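PDB 3CDX: Succinylglutamatedesuccinylase/aspartoacylase from Rhodobacter sphaeroides 2.4.1, which probably acts as a metal-dependent hydrolase that cleaves carbon-nitrogen bonds of linear amides, or ester bonds. Local coordinates for residues M97-Q101 against S102-L106; V226-G229 against K230-I233. All blocks are in the same frame, centred on the assembly; numbering follows the deposited sequence. Where two conformers were deposited one is given.

Contact 1: residues M97-Q101 against S102-L106; sequences MPAIQ and SDTRL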
ATOM      1  N   MET A  97      -1.949 -19.922   8.400  1.00 22.36           N
ATOM      2  CA  MET A  97      -0.804 -19.989   7.479  1.00 22.78           C
ATOM      3  C   MET A  97      -0.434 -18.682   6.771  1.00 22.78           C
ATOM      4  O   MET A  97       0.742 -18.321   6.727  1.00 21.72           O
ATOM      5  CB  MET A  97      -0.998 -21.102   6.449  1.00 23.53           C
ATOM      6  CG  MET A  97      -0.457 -22.477   6.950  1.00 27.25           C
ATOM      7  SD  MET A  97       1.321 -22.475   7.415  1.00 27.03           S
ATOM      8  CE  MET A  97       2.169 -21.768   6.091  1.00 26.55           C
ATOM      9  N   PRO A  98      -1.437 -17.940   6.238  1.00 23.19           N
ATOM     10  CA  PRO A  98      -1.019 -16.653   5.612  1.00 22.56           C
ATOM     11  C   PRO A  98      -0.342 -15.666   6.568  1.00 22.36           C
ATOM     12  O   PRO A  98       0.599 -14.950   6.172  1.00 22.20           O
ATOM     13  CB  PRO A  98      -2.337 -16.083   5.039  1.00 23.16           C
ATOM     14  CG  PRO A  98      -3.296 -17.330   4.927  1.00 23.65           C
ATOM     15  CD  PRO A  98      -2.901 -18.189   6.115  1.00 22.80           C
ATOM     16  N   ALA A  99      -0.805 -15.597   7.812  1.00 22.19           N
ATOM     17  CA  ALA A  99      -0.202 -14.669   8.785  1.00 22.12           C
ATOM     18  C   ALA A  99       1.151 -15.187   9.255  1.00 22.44           C
ATOM     19  O   ALA A  99       2.039 -14.409   9.643  1.00 22.12           O
ATOM     20  CB  ALA A  99      -1.145 -14.457   9.987  1.00 21.40           C
ATOM     21  N   ILE A 100       1.286 -16.513   9.258  1.00 23.04           N
ATOM     22  CA  ILE A 100       2.557 -17.170   9.564  1.00 23.92           C
ATOM     23  C   ILE A 100       3.603 -16.745   8.508  1.00 24.92           C
ATOM     24  O   ILE A 100       4.724 -16.322   8.845  1.00 24.02           O
ATOM     25  CB  ILE A 100       2.356 -18.704   9.641  1.00 23.38           C
ATOM     26  CG1 ILE A 100       1.610 -19.045  10.929  1.00 23.47           C
ATOM     27  CG2 ILE A 100       3.709 -19.483   9.581  1.00 23.81           C
ATOM     28  CD1 ILE A 100       1.268 -20.534  11.082  1.00 23.00           C
ATOM     29  N   GLN A 101       3.192 -16.795   7.242  1.00 25.68           N
ATOM     30  CA  GLN A 101       4.071 -16.414   6.130  1.00 26.38           C
ATOM     31  C   GLN A 101       4.488 -14.973   6.234  1.00 24.93           C
ATOM     32  O   GLN A 101       5.666 -14.650   6.040  1.00 24.18           O
ATOM     33  CB  GLN A 101       3.409 -16.733   4.786  1.00 26.70           C
ATOM     34  CG  GLN A 101       3.321 -18.249   4.626  1.00 34.75           C
ATOM     35  CD  GLN A 101       2.613 -18.734   3.372  1.00 42.65           C
ATOM     36  OE1 GLN A 101       3.169 -19.551   2.632  1.00 46.14           O
ATOM     37  NE2 GLN A 101       1.366 -18.271   3.147  1.00 45.16           N
ATOM     38  N   SER A 102       3.536 -14.098   6.575  1.00 24.66           N
ATOM     39  CA  SER A 102       3.846 -12.666   6.720  1.00 23.89           C
ATOM     40  C   SER A 102       4.459 -12.323   8.098  1.00 24.07           C
ATOM     41  O   SER A 102       4.885 -11.164   8.358  1.00 23.73           O
ATOM     42  CB  SER A 102       2.605 -11.826   6.457  1.00 24.51           C
ATOM     43  OG  SER A 102       1.658 -12.122   7.442  1.00 23.57           O
ATOM     44  N   ASP A 103       4.523 -13.314   8.987  1.00 22.87           N
ATOM     45  CA  ASP A 103       5.041 -13.074  10.345  1.00 23.73           C
ATOM     46  C   ASP A 103       4.246 -11.990  11.056  1.00 23.13           C
ATOM     47  O   ASP A 103       4.805 -11.124  11.723  1.00 23.42           O
ATOM     48  CB  ASP A 103       6.569 -12.795  10.374  1.00 23.88           C
ATOM     49  CG  ASP A 103       7.180 -12.873  11.807  1.00 26.39           C
ATOM     50  OD1 ASP A 103       6.505 -13.343  12.741  1.00 27.09           O
ATOM     51  OD2 ASP A 103       8.364 -12.510  12.005  1.00 32.02           O
ATOM     52  N   THR A 104       2.922 -12.029  10.931  1.00 23.93           N
ATOM     53  CA  THR A 104       2.116 -10.992  11.565  1.00 24.75           C
ATOM     54  C   THR A 104       1.017 -11.593  12.427  1.00 23.90           C
ATOM     55  O   THR A 104       0.634 -12.735  12.241  1.00 24.47           O
ATOM     56  CB  THR A 104       1.468  -9.991  10.514  1.00 24.11           C
ATOM     57  OG1 THR A 104       0.689 -10.736   9.580  1.00 27.10           O
ATOM     58  CG2 THR A 104       2.536  -9.230   9.744  1.00 25.16           C
ATOM     59  N   ARG A 105       0.504 -10.778  13.350  1.00 24.64           N
ATOM     60  CA  ARG A 105      -0.679 -11.095  14.147  1.00 23.76           C
ATOM     61  C   ARG A 105      -1.929 -11.103  13.278  1.00 24.52           C
ATOM     62  O   ARG A 105      -2.710 -12.071  13.346  1.00 25.14           O
ATOM     63  CB  ARG A 105      -0.847 -10.060  15.250  1.00 23.78           C
ATOM     64  CG  ARG A 105      -1.915 -10.440  16.257  1.00 23.60           C
ATOM     65  CD  ARG A 105      -2.058  -9.323  17.291  1.00 24.63           C
ATOM     66  NE  ARG A 105      -3.176  -9.574  18.199  1.00 23.79           N
ATOM     67  CZ  ARG A 105      -3.085 -10.297  19.306  1.00 27.21           C
ATOM     68  NH1 ARG A 105      -1.930 -10.859  19.651  1.00 29.65           N
ATOM     69  NH2 ARG A 105      -4.150 -10.472  20.065  1.00 28.97           N
ATOM     70  N   LEU A 106      -2.130 -10.023  12.492  1.00 24.06           N
ATOM     71  CA  LEU A 106      -3.303  -9.844  11.629  1.00 24.46           C
ATOM     72  C   LEU A 106      -3.070 -10.532  10.309  1.00 24.56           C
ATOM     73  O   LEU A 106      -1.912 -10.702   9.886  1.00 24.35           O
ATOM     74  CB  LEU A 106      -3.570  -8.335  11.333  1.00 25.11           C
ATOM     75  CG  LEU A 106      -3.639  -7.364  12.534  1.00 27.45           C
ATOM     76  CD1 LEU A 106      -4.225  -5.994  12.136  1.00 28.04           C
ATOM     77  CD2 LEU A 106      -4.400  -7.964  13.674  1.00 30.51           C
TER
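A99 is where helix 97-102 closes onto the loop that follows it. Its carbonyl O takes the N-H of T104 at 2.8 Å, a nearly straight bond (164°) lying in the carbonyl plane. From the neighbouring residues, D103 N reaches I100 O at 3.0 Å, rising above that carbonyl plane instead of meeting a lone pair. With D103 at positive phi (58°), the two bonds make a Schellman motif, which ends the helix. The tight side is here: A99 CB presses on T104 O at 3.3 Å and on L106 O at 3.8 Å. Two hydroxyls lie alongside. With chi1 at 57°, T104 OG1 is wedged between its own backbone N and carbonyl carbon, and from there it donates to L106 O (2.6 Å). S102 OG lies 2.7 Å from T104 OG1 and 3.2 Å from A99 O, and which of them takes its proton is unsettled. A valine in place of T104 would probably leave L106 O without its side-chain donor and take away one possible acceptor for S102 OG. The loose side is at Q101, an exposed residue with only CB of its side chain close to S102. M97 packs on V41 and I43 of strand 40-50, D103 OD1 bonds Y67 OH, and R105, salt-bridged to D113, leans on the loop carrying H63 and E66, while L106 N bonds N34 of a neighbouring subunit.

Contact 2: residues V226-G229 against K230-I233; sequences VRIG and KRGI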
ATOM      1  N   VAL A 226      10.149 -22.309  24.411  1.00 24.91           N
ATOM      2  CA  VAL A 226      10.100 -23.510  23.582  1.00 23.56           C
ATOM      3  C   VAL A 226      10.228 -24.754  24.491  1.00 24.59           C
ATOM      4  O   VAL A 226       9.503 -25.729  24.295  1.00 24.76           O
ATOM      5  CB  VAL A 226      11.223 -23.501  22.522  1.00 24.63           C
ATOM      6  CG1 VAL A 226      11.363 -24.855  21.842  1.00 24.03           C
ATOM      7  CG2 VAL A 226      11.004 -22.366  21.458  1.00 24.60           C
ATOM      8  N   ARG A 227      11.139 -24.712  25.470  1.00 24.16           N
ATOM      9  CA  ARG A 227      11.357 -25.831  26.382  1.00 25.17           C
ATOM     10  C   ARG A 227      10.095 -26.087  27.231  1.00 23.88           C
ATOM     11  O   ARG A 227       9.661 -27.187  27.336  1.00 23.74           O
ATOM     12  CB  ARG A 227      12.563 -25.564  27.308  1.00 24.84           C
ATOM     13  CG  ARG A 227      12.935 -26.794  28.231  1.00 28.23           C
ATOM     14  CD  ARG A 227      14.100 -26.484  29.218  1.00 27.35           C
ATOM     15  NE  ARG A 227      13.737 -25.396  30.139  1.00 32.90           N
ATOM     16  CZ  ARG A 227      12.969 -25.547  31.227  1.00 33.48           C
ATOM     17  NH1 ARG A 227      12.470 -26.734  31.552  1.00 33.28           N
ATOM     18  NH2 ARG A 227      12.691 -24.512  31.992  1.00 33.27           N
ATOM     19  N   ILE A 228       9.516 -25.042  27.800  1.00 24.38           N
ATOM     20  CA  ILE A 228       8.340 -25.180  28.666  0.50 24.63           C
ATOM     21  C   ILE A 228       7.124 -25.654  27.865  1.00 24.96           C
ATOM     22  O   ILE A 228       6.362 -26.519  28.317  1.00 26.32           O
ATOM     23  CB  ILE A 228       8.101 -23.877  29.464  0.50 24.45           C
ATOM     24  CG1 ILE A 228       9.180 -23.723  30.556  0.50 23.66           C
ATOM     25  CG2 ILE A 228       6.657 -23.771  30.016  0.50 24.37           C
ATOM     26  CD1 ILE A 228       9.063 -24.688  31.766  0.50 24.00           C
ATOM     27  N   GLY A 229       6.972 -25.129  26.654  1.00 24.93           N
ATOM     28  CA  GLY A 229       5.905 -25.558  25.764  1.00 23.40           C
ATOM     29  C   GLY A 229       6.016 -26.990  25.283  1.00 23.14           C
ATOM     30  O   GLY A 229       5.032 -27.721  25.294  1.00 23.20           O
ATOM     31  N   LYS A 230       7.195 -27.415  24.855  1.00 23.53           N
ATOM     32  CA  LYS A 230       7.405 -28.807  24.455  1.00 23.12           C
ATOM     33  C   LYS A 230       7.088 -29.787  25.612  1.00 24.60           C
ATOM     34  O   LYS A 230       6.341 -30.770  25.438  1.00 25.04           O
ATOM     35  CB  LYS A 230       8.851 -29.032  24.027  1.00 24.01           C
ATOM     36  CG  LYS A 230       9.253 -28.542  22.606  1.00 25.01           C
ATOM     37  CD  LYS A 230      10.705 -28.995  22.242  1.00 23.42           C
ATOM     38  CE  LYS A 230      10.966 -28.895  20.741  1.00 23.64           C
ATOM     39  NZ  LYS A 230      12.294 -29.422  20.263  1.00 24.49           N
ATOM     40  N   ARG A 231       7.667 -29.537  26.787  1.00 25.02           N
ATOM     41  CA  ARG A 231       7.348 -30.355  27.979  1.00 25.56           C
ATOM     42  C   ARG A 231       5.844 -30.273  28.349  1.00 25.85           C
ATOM     43  O   ARG A 231       5.249 -31.259  28.723  1.00 25.92           O
ATOM     44  CB  ARG A 231       8.241 -29.951  29.157  1.00 24.95           C
ATOM     45  CG  ARG A 231       8.144 -30.875  30.393  1.00 25.76           C
ATOM     46  CD  ARG A 231       8.952 -30.373  31.565  1.00 24.84           C
ATOM     47  NE  ARG A 231       8.324 -29.245  32.232  1.00 29.24           N
ATOM     48  CZ  ARG A 231       8.790 -28.693  33.350  1.00 29.01           C
ATOM     49  NH1 ARG A 231       9.872 -29.181  33.932  1.00 32.93           N
ATOM     50  NH2 ARG A 231       8.159 -27.685  33.903  1.00 30.31           N
ATOM     51  N   GLY A 232       5.242 -29.088  28.261  1.00 26.47           N
ATOM     52  CA  GLY A 232       3.869 -28.912  28.750  1.00 26.00           C
ATOM     53  C   GLY A 232       2.865 -29.736  27.991  1.00 26.92           C
ATOM     54  O   GLY A 232       1.887 -30.224  28.575  1.00 26.38           O
ATOM     55  N   ILE A 233       3.069 -29.871  26.677  1.00 26.83           N
ATOM     56  CA  ILE A 233       2.131 -30.633  25.880  1.00 27.95           C
ATOM     57  C   ILE A 233       2.243 -32.138  26.110  1.00 29.09           C
ATOM     58  O   ILE A 233       1.221 -32.823  26.118  1.00 28.74           O
ATOM     59  CB  ILE A 233       2.108 -30.230  24.363  1.00 28.09           C
ATOM     60  CG1 ILE A 233       3.437 -30.503  23.643  1.00 27.59           C
ATOM     61  CG2 ILE A 233       1.698 -28.729  24.230  1.00 27.33           C
ATOM     62  CD1 ILE A 233       3.412 -30.137  22.117  1.00 26.56           C
TER
HETATM   63  O   HOH W   1       6.203 -27.465  31.053  1.00 22.38           O
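K230 lays the start of its side chain along the carbonyl of V226, with CG 3.3 Å from V226 O. That same oxygen accepts K230 N at 2.9 Å, so backbone and side chain of one residue cover it together. CG stands beside the backbone N (chi1 -78°) and the chain runs on extended, bringing CE within 4.2 Å of V226 CG1; the ammonium has a long, weak ion pair with D75 on helix 68-79. G229 contributes backbone alone. Its O receives I233 N at 3.2 Å, and CG1 and CG2 of I233 both come up to it from one side, each 3.6 Å away. These are consecutive i to i+4 bonds of helix 223-239, part of the family's catalytic domain, which is related to the zinc carboxypeptidases; R231 N to R227 O is the straightest of them (171°), and G232 N to I228 O the most bent (141°). R231 departs from the helix with CG anti to its N and a bend at chi3. A water in the plane of its guanidinium accepts from NE at 3.0 Å and lies 2.9 Å from I228 O, one of several acceptors competing for its protons. R227 NH1 lies 4.3 Å from R231 NH1, which sits near the plane of the R227 guanidinium at its edge. E224, salt-bridged to R227, and the carbonyls of G183 and A250, bonded to R231, probably ease the like charges.

In the fold
Contacts 1 and 2 do not touch: their centres are 22 Å apart and their nearest atoms about 13 Å. The calcium site of H63, E66 and H149 relates them, at unequal range. In contact 1 the R105 side chain comes within about 4 Å of the calcium and about 3 Å of the side chains of H63 and E66. Contact 2 is a more distant layer: V226 stays about 11 Å from the E66 side chain and G229 about 11 Å from that of H149, while V226 packs on helix 68-79, which follows the loop bearing H63 and E66. Both contacts also meet another neighbouring subunit, M97 on its E301 and V226 on its E279.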